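Local coordinates for protein scavenger receptor with C-type lectin type I (Homo sapiens, PDB 2OX8) that binds carbohydrate through a C-type lectin domain, with the leukocyte surface glycan Lewis(x) as a ligand, and probably serves as a scavenger receptor, at residues I64-S69 and W75-G80; E70-W75 and H98-G103; Y17-E22 and K53-G58. All blocks are in the same frame, centred on the assembly; numbering follows the deposited sequence.

Contact 1 of 3, residues I64-S69 and W75-G80; sequences IGLTDS and WKWLDG. With ZN (zinc ion), chain H.
Leu66 and Asp68 pack against the indoles of Trp77 and Trp75 across a short antiparallel beta hairpin of the C-type lectin fold, formed by strands 62-67 and 76-77. Thr67 and Lys76 make its hydrogen-bonded pair: Thr67 N to Lys76 O is 3.0 Å, and Lys76 N to Thr67 O is 2.9 Å and nearly straight at 170°. At the inverse gamma turn centred on Gly65, Leu78 N reaches Gly65 O at 3.0 Å, a more bent bond whose donor sits above the carbonyl plane. The tight side carries Leu66 and Trp77. Leu66 CB lies 3.7 Å from Trp77 CZ3, its CD1 stands over one face of that indole, and its CG meets the edge of Trp75, 3.7 Å from CE3. Trp88 and strands 106-109 and 115-118 close in around this cluster. The other face, with Thr67 and Lys76, is partly exposed; here the two side chains hardly meet, and Lys76 NZ turns to a salt bridge with Glu70. At the far end Asp68 CB sits over the five-membered ring of Trp75, 3.3 Å from its centroid, a CH-pi contact with the carboxylate stacked 16° from the indole plane. OD1 and OD2 of Asp68 both bind zinc, and OD2 also accepts a hydrogen bond from Asn73 N. Ring, metal and amide thus limit the carboxylate's rotation, and the zinc ion, helped by the Asn73 N-H, would probably keep it ionised.

Contact 2 of 3, residues E70-W75 and H98-G103; sequences ERENEW and HGHGPG. With ZN (zinc ion), chain H.
The indole of Trp75 turns its edge toward the face of the His100 imidazole, an offset edge-to-face pair beside a loop-borne zinc site of the C-type lectin domain, with ring centroids 5.4 Å apart and planes at 74°. His100 CE1 lies near the indole plane, 3.4 Å from Trp75 CZ2. The Glu72 carboxylate is turned 61° from the imidazole plane and comes to it from the opposite direction. Both bind the same zinc ion, and the 2.6 Å between Glu72 OE2 and His100 NE2 is the approach of two metal ligands, not a hydrogen bond. Segment 70-75 links strands 62-67 and 76-77, and segment 98-103 belongs to the long loop leading to strand 106-109. No hydrogen bond crosses; the metal and the ring contact join the loops. Glu72 leaves its backbone with CG anti to N (chi1 -170°) and then bends at chi2, which carries both carboxylate oxygens back to the zinc, with OE1 at 2.4 Å and OE2 at 2.6 Å from it. Asp68 and Asp105 complete the set of protein ligands. A type II turn from Arg71 to Glu74 presents Glu72; on its exposed flank the guanidinium of Arg71 makes salt bridges to Glu70 and Glu74. His100 is gripped at both ring nitrogens, which fixes the rotation of its imidazole: ND1 is hydrogen-bonded to Pro93 O, and NE2 lies 2.2 Å from the zinc ion.

Contact 3 of 3, residues Y17-E22 and K53-G58; sequences YYFSVE and KKQMVG
Phe19 has CG anti to its carbonyl carbon (chi1 -72°), which sends the ring from the strand toward the end of helix 46-55, where Gln55 and Met56 meet it. Gln55 takes the same first torsion, -67°, and then folds at chi2 (-42°), a bend that leads the amide away and leaves its aliphatic stem next to the ring. Phe19 CZ thus lies 3.6 Å from Gln55 CB, the closest approach of the contact, with Gln55 CG farther off at 4.2 Å. On the neighbouring ring atom, Phe19 CE2 is 4.0 Å from Met56 CG. Both side chains cross that of Phe19 at about a right angle; methylene groups, not the amide or the sulfur, make the contact. The Gln55 amide plane is inclined to the ring. No hydrogen bond spans the segments, and the small interface is purely apolar, with Met56 buried and Phe19 and Gln55 partly exposed. Polar links run within each segment instead: Met56 N bonds to Lys53 O at the helix end, and Ser20 OG to Glu22 O. In the C-type lectin fold this contact sets Gln55 of helix 46-55 and Met56, just after it, against strand 15-19. That strand runs antiparallel to both strand 9-12 and strand 125-131; Phe19 also touches Ile127 of the latter, while Gln55 reaches Lys10 of the former.

How the contacts relate
Contacts 1 and 2 form one continuous region, with centres 11 Å apart. Their segments alternate along the chain, Trp75 belongs to both, and both supply ligands to the same zinc ion: Asp68 from the hairpin, Glu72 and His100 from the loops, with Asp105 completing the set. Lys76 NZ to Glu70 OE1, a 2.6 Å salt bridge, also joins them. Contact 3 lies on the opposite side of the chain's centre, about 20 Å from contact 1 and 27 Å from contact 2, centre to centre. Both its segments precede those of contacts 1 and 2 in the chain. Strand 62-67 is the next regular element after helix 46-55, and contacts 1 and 3 reach the same mixed sheet, though their nearest atoms stay about 8 Å apart.

Contact 1 of 3, residues I64-S69 and W75-G80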
loop_
_atom_site.group_PDB
_atom_site.type_symbol
_atom_site.label_atom_id
_atom_site.label_comp_id
_atom_site.label_asym_id
_atom_site.label_seq_id
_atom_site.Cartn_x
_atom_site.Cartn_y
_atom_site.Cartn_z
ATOM N N ILE A 64 0.815 -1.536 -0.462
ATOM C CA ILE A 64 0.745 -0.107 -0.162
ATOM C C ILE A 64 2.102 0.266 0.473
ATOM O O ILE A 64 2.827 -0.615 0.933
ATOM C CB ILE A 64 -0.449 0.230 0.760
ATOM C CG1 ILE A 64 -0.367 -0.508 2.098
ATOM C CG2 ILE A 64 -1.724 -0.158 0.067
ATOM C CD1 ILE A 64 -1.531 -0.151 3.067
ATOM N N GLY A 65 2.467 1.542 0.474
ATOM C CA GLY A 65 3.770 1.923 1.012
ATOM C C GLY A 65 3.840 1.974 2.530
ATOM O O GLY A 65 4.125 3.022 3.113
ATOM N N LEU A 66 3.588 0.835 3.162
ATOM C CA LEU A 66 3.571 0.739 4.608
ATOM C C LEU A 66 4.369 -0.475 5.010
ATOM O O LEU A 66 4.187 -1.570 4.454
ATOM C CB LEU A 66 2.127 0.614 5.102
ATOM C CG LEU A 66 1.854 0.654 6.608
ATOM C CD1 LEU A 66 2.548 1.852 7.252
ATOM C CD2 LEU A 66 0.340 0.711 6.837
ATOM N N THR A 67 5.260 -0.274 5.976
ATOM C CA THR A 67 6.131 -1.335 6.448
ATOM C C THR A 67 6.533 -1.126 7.907
ATOM O O THR A 67 6.374 -0.028 8.452
ATOM C CB THR A 67 7.405 -1.370 5.583
ATOM O OG1 THR A 67 8.122 -0.133 5.736
ATOM C CG2 THR A 67 7.034 -1.527 4.106
ATOM N N ASP A 68 7.036 -2.184 8.537
ATOM C CA ASP A 68 7.499 -2.087 9.924
ATOM C C ASP A 68 8.941 -2.598 10.018
ATOM O O ASP A 68 9.515 -2.690 11.102
ATOM C CB ASP A 68 6.573 -2.867 10.870
ATOM C CG ASP A 68 6.881 -4.351 10.919
ATOM O OD1 ASP A 68 7.209 -4.934 9.862
ATOM O OD2 ASP A 68 6.777 -4.936 12.023
ATOM N N SER A 69 9.515 -2.893 8.855
ATOM C CA SER A 69 10.875 -3.398 8.722
ATOM C C SER A 69 11.984 -2.556 9.372
ATOM O O SER A 69 12.994 -3.106 9.810
ATOM C CB SER A 69 11.201 -3.597 7.240
ATOM O OG SER A 69 11.151 -2.364 6.540
ATOM N N TRP A 75 4.962 0.612 12.521
ATOM C CA TRP A 75 4.538 0.780 11.132
ATOM C C TRP A 75 4.609 2.205 10.649
ATOM O O TRP A 75 4.112 3.120 11.305
ATOM C CB TRP A 75 3.122 0.198 10.920
ATOM C CG TRP A 75 3.125 -1.297 11.079
ATOM C CD1 TRP A 75 3.306 -1.988 12.248
ATOM C CD2 TRP A 75 3.184 -2.277 10.028
ATOM N NE1 TRP A 75 3.500 -3.321 11.988
ATOM C CE2 TRP A 75 3.429 -3.531 10.638
ATOM C CE3 TRP A 75 3.061 -2.216 8.631
ATOM C CZ2 TRP A 75 3.557 -4.711 9.905
ATOM C CZ3 TRP A 75 3.188 -3.395 7.898
ATOM C CH2 TRP A 75 3.435 -4.627 8.539
ATOM N N LYS A 76 5.239 2.375 9.489
ATOM C CA LYS A 76 5.413 3.687 8.877
ATOM C C LYS A 76 5.290 3.662 7.361
ATOM O O LYS A 76 5.537 2.645 6.707
ATOM C CB LYS A 76 6.796 4.251 9.208
ATOM C CG LYS A 76 7.077 4.551 10.662
ATOM C CD LYS A 76 8.520 4.998 10.776
ATOM C CE LYS A 76 8.981 5.170 12.211
ATOM N NZ LYS A 76 10.474 5.174 12.240
ATOM N N TRP A 77 4.913 4.807 6.805
ATOM C CA TRP A 77 4.800 4.955 5.368
ATOM C C TRP A 77 6.240 5.149 4.907
ATOM O O TRP A 77 7.055 5.658 5.678
ATOM C CB TRP A 77 3.972 6.188 5.043
ATOM C CG TRP A 77 2.550 6.076 5.447
ATOM C CD1 TRP A 77 1.911 6.815 6.393
ATOM C CD2 TRP A 77 1.562 5.207 4.878
ATOM N NE1 TRP A 77 0.579 6.467 6.448
ATOM C CE2 TRP A 77 0.340 5.482 5.529
ATOM C CE3 TRP A 77 1.591 4.225 3.878
ATOM C CZ2 TRP A 77 -0.843 4.813 5.217
ATOM C CZ3 TRP A 77 0.409 3.557 3.568
ATOM C CH2 TRP A 77 -0.790 3.855 4.237
ATOM N N LEU A 78 6.562 4.757 3.676
ATOM C CA LEU A 78 7.934 4.883 3.174
ATOM C C LEU A 78 8.591 6.270 3.353
ATOM O O LEU A 78 9.783 6.426 3.096
ATOM C CB LEU A 78 7.993 4.499 1.690
ATOM C CG LEU A 78 7.537 3.097 1.315
ATOM C CD1 LEU A 78 7.410 2.996 -0.192
ATOM C CD2 LEU A 78 8.495 2.069 1.860
ATOM N N ASP A 79 7.823 7.270 3.766
ATOM C CA ASP A 79 8.357 8.612 3.977
ATOM C C ASP A 79 8.731 8.835 5.446
ATOM O O ASP A 79 9.001 9.964 5.850
ATOM C CB ASP A 79 7.318 9.658 3.591
ATOM C CG ASP A 79 6.175 9.745 4.597
ATOM O OD1 ASP A 79 6.172 8.949 5.568
ATOM O OD2 ASP A 79 5.279 10.608 4.416
ATOM N N GLY A 80 8.726 7.757 6.233
ATOM C CA GLY A 80 9.031 7.853 7.655
ATOM C C GLY A 80 7.802 8.018 8.551
ATOM O O GLY A 80 7.700 7.376 9.583
HETATM ZN ZN ZN H . 7.264 -6.673 11.100
#

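Contact 2 of 3, residues E70-W75 and H98-G103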
loop_
_atom_site.group_PDB
_atom_site.type_symbol
_atom_site.label_atom_id
_atom_site.label_comp_id
_atom_site.label_asym_id
_atom_site.label_seq_id
_atom_site.Cartn_x
_atom_site.Cartn_y
_atom_site.Cartn_z
ATOM N N GLU A 70 11.828 -1.238 9.425
ATOM C CA GLU A 70 12.860 -0.406 10.046
ATOM C C GLU A 70 12.947 -0.806 11.521
ATOM O O GLU A 70 14.017 -1.136 12.032
ATOM C CB GLU A 70 12.501 1.083 9.948
ATOM C CG GLU A 70 13.651 2.025 10.311
ATOM C CD GLU A 70 13.228 3.201 11.196
ATOM O OE1 GLU A 70 12.248 3.905 10.849
ATOM O OE2 GLU A 70 13.889 3.425 12.240
ATOM N N ARG A 71 11.797 -0.770 12.190
ATOM C CA ARG A 71 11.680 -1.118 13.601
ATOM C C ARG A 71 10.393 -1.909 13.810
ATOM O O ARG A 71 9.301 -1.357 13.716
ATOM C CB ARG A 71 11.619 0.144 14.456
ATOM C CG ARG A 71 12.782 1.088 14.285
ATOM C CD ARG A 71 12.483 2.373 15.028
ATOM N NE ARG A 71 13.447 3.432 14.753
ATOM C CZ ARG A 71 13.236 4.710 15.041
ATOM N NH1 ARG A 71 12.094 5.085 15.610
ATOM N NH2 ARG A 71 14.169 5.612 14.763
ATOM N N GLU A 72 10.530 -3.196 14.112
ATOM C CA GLU A 72 9.382 -4.074 14.328
ATOM C C GLU A 72 8.221 -3.438 15.109
ATOM O O GLU A 72 8.423 -2.775 16.126
ATOM C CB GLU A 72 9.848 -5.348 15.030
ATOM C CG GLU A 72 8.799 -6.442 15.093
ATOM C CD GLU A 72 8.195 -6.755 13.735
ATOM O OE1 GLU A 72 8.955 -6.927 12.752
ATOM O OE2 GLU A 72 6.953 -6.836 13.659
ATOM N N ASN A 73 7.007 -3.647 14.602
ATOM C CA ASN A 73 5.771 -3.130 15.191
ATOM C C ASN A 73 5.602 -1.616 15.133
ATOM O O ASN A 73 4.610 -1.087 15.635
ATOM C CB ASN A 73 5.631 -3.586 16.641
ATOM C CG ASN A 73 5.899 -5.059 16.811
ATOM O OD1 ASN A 73 5.392 -5.888 16.050
ATOM N ND2 ASN A 73 6.698 -5.403 17.820
ATOM N N GLU A 74 6.569 -0.924 14.534
ATOM C CA GLU A 74 6.514 0.538 14.396
ATOM C C GLU A 74 6.221 0.815 12.910
ATOM O O GLU A 74 7.115 1.193 12.138
ATOM C CB GLU A 74 7.862 1.149 14.835
ATOM C CG GLU A 74 7.878 2.668 15.087
ATOM C CD GLU A 74 9.221 3.157 15.658
ATOM O OE1 GLU A 74 9.516 4.378 15.602
ATOM O OE2 GLU A 74 9.981 2.310 16.173
ATOM N N TRP A 75 4.962 0.612 12.521
ATOM C CA TRP A 75 4.538 0.780 11.132
ATOM C C TRP A 75 4.609 2.205 10.649
ATOM O O TRP A 75 4.112 3.120 11.305
ATOM C CB TRP A 75 3.122 0.198 10.920
ATOM C CG TRP A 75 3.125 -1.297 11.079
ATOM C CD1 TRP A 75 3.306 -1.988 12.248
ATOM C CD2 TRP A 75 3.184 -2.277 10.028
ATOM N NE1 TRP A 75 3.500 -3.321 11.988
ATOM C CE2 TRP A 75 3.429 -3.531 10.638
ATOM C CE3 TRP A 75 3.061 -2.216 8.631
ATOM C CZ2 TRP A 75 3.557 -4.711 9.905
ATOM C CZ3 TRP A 75 3.188 -3.395 7.898
ATOM C CH2 TRP A 75 3.435 -4.627 8.539
ATOM N N HIS A 98 -0.319 -11.657 19.048
ATOM C CA HIS A 98 0.772 -12.631 19.022
ATOM C C HIS A 98 1.952 -12.090 18.219
ATOM O O HIS A 98 2.978 -12.759 18.083
ATOM C CB HIS A 98 0.306 -13.940 18.383
ATOM C CG HIS A 98 -0.872 -14.570 19.066
ATOM N ND1 HIS A 98 -0.843 -14.972 20.384
ATOM C CD2 HIS A 98 -2.108 -14.875 18.607
ATOM C CE1 HIS A 98 -2.011 -15.498 20.706
ATOM N NE2 HIS A 98 -2.796 -15.451 19.646
ATOM N N GLY A 99 1.799 -10.880 17.683
ATOM C CA GLY A 99 2.838 -10.278 16.869
ATOM C C GLY A 99 2.924 -11.055 15.574
ATOM O O GLY A 99 2.965 -12.284 15.608
ATOM N N HIS A 100 2.923 -10.373 14.429
ATOM C CA HIS A 100 3.014 -11.105 13.166
ATOM C C HIS A 100 4.358 -11.823 13.123
ATOM O O HIS A 100 5.241 -11.552 13.940
ATOM C CB HIS A 100 2.852 -10.182 11.948
ATOM C CG HIS A 100 3.749 -8.985 11.958
ATOM N ND1 HIS A 100 3.383 -7.788 12.531
ATOM C CD2 HIS A 100 4.997 -8.801 11.464
ATOM C CE1 HIS A 100 4.366 -6.916 12.389
ATOM N NE2 HIS A 100 5.357 -7.507 11.745
ATOM N N GLY A 101 4.510 -12.742 12.180
ATOM C CA GLY A 101 5.745 -13.494 12.098
ATOM C C GLY A 101 6.773 -12.823 11.227
ATOM O O GLY A 101 6.493 -11.783 10.629
ATOM N N PRO A 102 7.984 -13.392 11.144
ATOM C CA PRO A 102 9.069 -12.843 10.325
ATOM C C PRO A 102 8.672 -12.789 8.852
ATOM O O PRO A 102 7.916 -13.637 8.369
ATOM C CB PRO A 102 10.215 -13.818 10.576
ATOM C CG PRO A 102 9.497 -15.112 10.842
ATOM C CD PRO A 102 8.385 -14.669 11.757
ATOM N N GLY A 103 9.177 -11.780 8.148
ATOM C CA GLY A 103 8.866 -11.639 6.739
ATOM C C GLY A 103 7.605 -10.846 6.454
ATOM O O GLY A 103 7.571 -10.049 5.520
HETATM ZN ZN ZN H . 7.264 -6.673 11.100
#

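Contact 3 of 3, residues Y17-E22 and K53-G58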
loop_
_atom_site.group_PDB
_atom_site.type_symbol
_atom_site.label_atom_id
_atom_site.label_comp_id
_atom_site.label_asym_id
_atom_site.label_seq_id
_atom_site.Cartn_x
_atom_site.Cartn_y
_atom_site.Cartn_z
ATOM N N TYR A 17 -2.359 8.184 -9.558
ATOM C CA TYR A 17 -2.228 6.831 -9.051
ATOM C C TYR A 17 -2.073 5.799 -10.171
ATOM O O TYR A 17 -2.632 5.941 -11.255
ATOM C CB TYR A 17 -3.455 6.468 -8.207
ATOM C CG TYR A 17 -3.653 7.326 -6.980
ATOM C CD1 TYR A 17 -4.097 8.636 -7.090
ATOM C CD2 TYR A 17 -3.360 6.834 -5.710
ATOM C CE1 TYR A 17 -4.247 9.438 -5.961
ATOM C CE2 TYR A 17 -3.498 7.627 -4.581
ATOM C CZ TYR A 17 -3.946 8.924 -4.709
ATOM O OH TYR A 17 -4.124 9.705 -3.588
ATOM N N TYR A 18 -1.303 4.753 -9.899
ATOM C CA TYR A 18 -1.123 3.690 -10.873
ATOM C C TYR A 18 -1.496 2.351 -10.238
ATOM O O TYR A 18 -0.907 1.941 -9.231
ATOM C CB TYR A 18 0.324 3.634 -11.366
ATOM C CG TYR A 18 0.555 2.554 -12.402
ATOM C CD1 TYR A 18 0.190 2.742 -13.731
ATOM C CD2 TYR A 18 1.099 1.332 -12.040
ATOM C CE1 TYR A 18 0.360 1.734 -14.676
ATOM C CE2 TYR A 18 1.277 0.321 -12.966
ATOM C CZ TYR A 18 0.906 0.526 -14.283
ATOM O OH TYR A 18 1.109 -0.478 -15.202
ATOM N N PHE A 19 -2.490 1.681 -10.811
ATOM C CA PHE A 19 -2.887 0.382 -10.316
ATOM C C PHE A 19 -2.225 -0.611 -11.235
ATOM O O PHE A 19 -2.598 -0.737 -12.398
ATOM C CB PHE A 19 -4.406 0.230 -10.333
ATOM C CG PHE A 19 -5.088 1.039 -9.277
ATOM C CD1 PHE A 19 -5.191 2.422 -9.400
ATOM C CD2 PHE A 19 -5.554 0.439 -8.125
ATOM C CE1 PHE A 19 -5.742 3.184 -8.390
ATOM C CE2 PHE A 19 -6.111 1.199 -7.108
ATOM C CZ PHE A 19 -6.202 2.572 -7.240
ATOM N N SER A 20 -1.232 -1.315 -10.705
ATOM C CA SER A 20 -0.459 -2.262 -11.487
ATOM C C SER A 20 -1.214 -3.440 -12.071
ATOM O O SER A 20 -2.232 -3.905 -11.542
ATOM C CB SER A 20 0.687 -2.832 -10.657
ATOM O OG SER A 20 0.208 -3.901 -9.844
ATOM N N VAL A 21 -0.658 -3.937 -13.168
ATOM C CA VAL A 21 -1.186 -5.097 -13.843
ATOM C C VAL A 21 -0.320 -6.266 -13.401
ATOM O O VAL A 21 -0.837 -7.295 -12.984
ATOM C CB VAL A 21 -1.097 -4.934 -15.356
ATOM C CG1 VAL A 21 -1.439 -6.250 -16.037
ATOM C CG2 VAL A 21 -2.044 -3.816 -15.798
ATOM N N GLU A 22 1.001 -6.118 -13.462
ATOM C CA GLU A 22 1.831 -7.231 -13.034
ATOM C C GLU A 22 1.973 -7.270 -11.523
ATOM O O GLU A 22 1.827 -6.255 -10.834
ATOM C CB GLU A 22 3.223 -7.205 -13.670
ATOM C CG GLU A 22 3.854 -8.618 -13.727
ATOM C CD GLU A 22 5.330 -8.633 -14.151
ATOM O OE1 GLU A 22 5.673 -7.983 -15.168
ATOM O OE2 GLU A 22 6.141 -9.311 -13.470
ATOM N N LYS A 53 -10.566 2.482 -3.068
ATOM C CA LYS A 53 -11.418 1.290 -3.121
ATOM C C LYS A 53 -12.348 1.310 -4.349
ATOM O O LYS A 53 -12.481 0.306 -5.039
ATOM C CB LYS A 53 -12.251 1.185 -1.834
ATOM C CG LYS A 53 -13.301 0.083 -1.841
ATOM C CD LYS A 53 -14.292 0.266 -0.690
ATOM C CE LYS A 53 -15.620 -0.477 -0.942
ATOM N NZ LYS A 53 -16.725 -0.100 0.016
ATOM N N LYS A 54 -12.987 2.448 -4.617
ATOM C CA LYS A 54 -13.886 2.574 -5.768
ATOM C C LYS A 54 -13.138 2.162 -7.038
ATOM O O LYS A 54 -13.698 1.500 -7.907
ATOM C CB LYS A 54 -14.366 4.019 -5.936
ATOM C CG LYS A 54 -14.818 4.709 -4.664
ATOM C CD LYS A 54 -16.273 4.432 -4.340
ATOM C CE LYS A 54 -16.641 4.975 -2.954
ATOM N NZ LYS A 54 -15.915 4.247 -1.851
ATOM N N GLN A 55 -11.871 2.569 -7.133
ATOM C CA GLN A 55 -11.025 2.249 -8.279
ATOM C C GLN A 55 -10.722 0.773 -8.447
ATOM O O GLN A 55 -10.465 0.327 -9.560
ATOM C CB GLN A 55 -9.684 2.976 -8.187
ATOM C CG GLN A 55 -9.782 4.457 -8.306
ATOM C CD GLN A 55 -10.753 4.861 -9.378
ATOM O OE1 GLN A 55 -10.704 4.352 -10.505
ATOM N NE2 GLN A 55 -11.651 5.783 -9.042
ATOM N N MET A 56 -10.723 0.022 -7.350
ATOM C CA MET A 56 -10.412 -1.400 -7.414
ATOM C C MET A 56 -11.523 -2.257 -8.012
ATOM O O MET A 56 -12.491 -2.607 -7.332
ATOM C CB MET A 56 -10.056 -1.913 -6.023
ATOM C CG MET A 56 -8.742 -1.379 -5.507
ATOM S SD MET A 56 -8.487 -1.806 -3.792
ATOM C CE MET A 56 -7.685 -3.418 -3.938
ATOM N N VAL A 57 -11.376 -2.592 -9.291
ATOM C CA VAL A 57 -12.362 -3.416 -9.982
ATOM C C VAL A 57 -11.933 -4.865 -9.812
ATOM O O VAL A 57 -12.728 -5.719 -9.397
ATOM C CB VAL A 57 -12.430 -3.070 -11.476
ATOM C CG1 VAL A 57 -13.633 -3.767 -12.117
ATOM C CG2 VAL A 57 -12.526 -1.563 -11.652
ATOM N N GLY A 58 -10.669 -5.139 -10.122
ATOM C CA GLY A 58 -10.161 -6.484 -9.950
ATOM C C GLY A 58 -10.137 -6.776 -8.460
ATOM O O GLY A 58 -10.007 -5.857 -7.650
#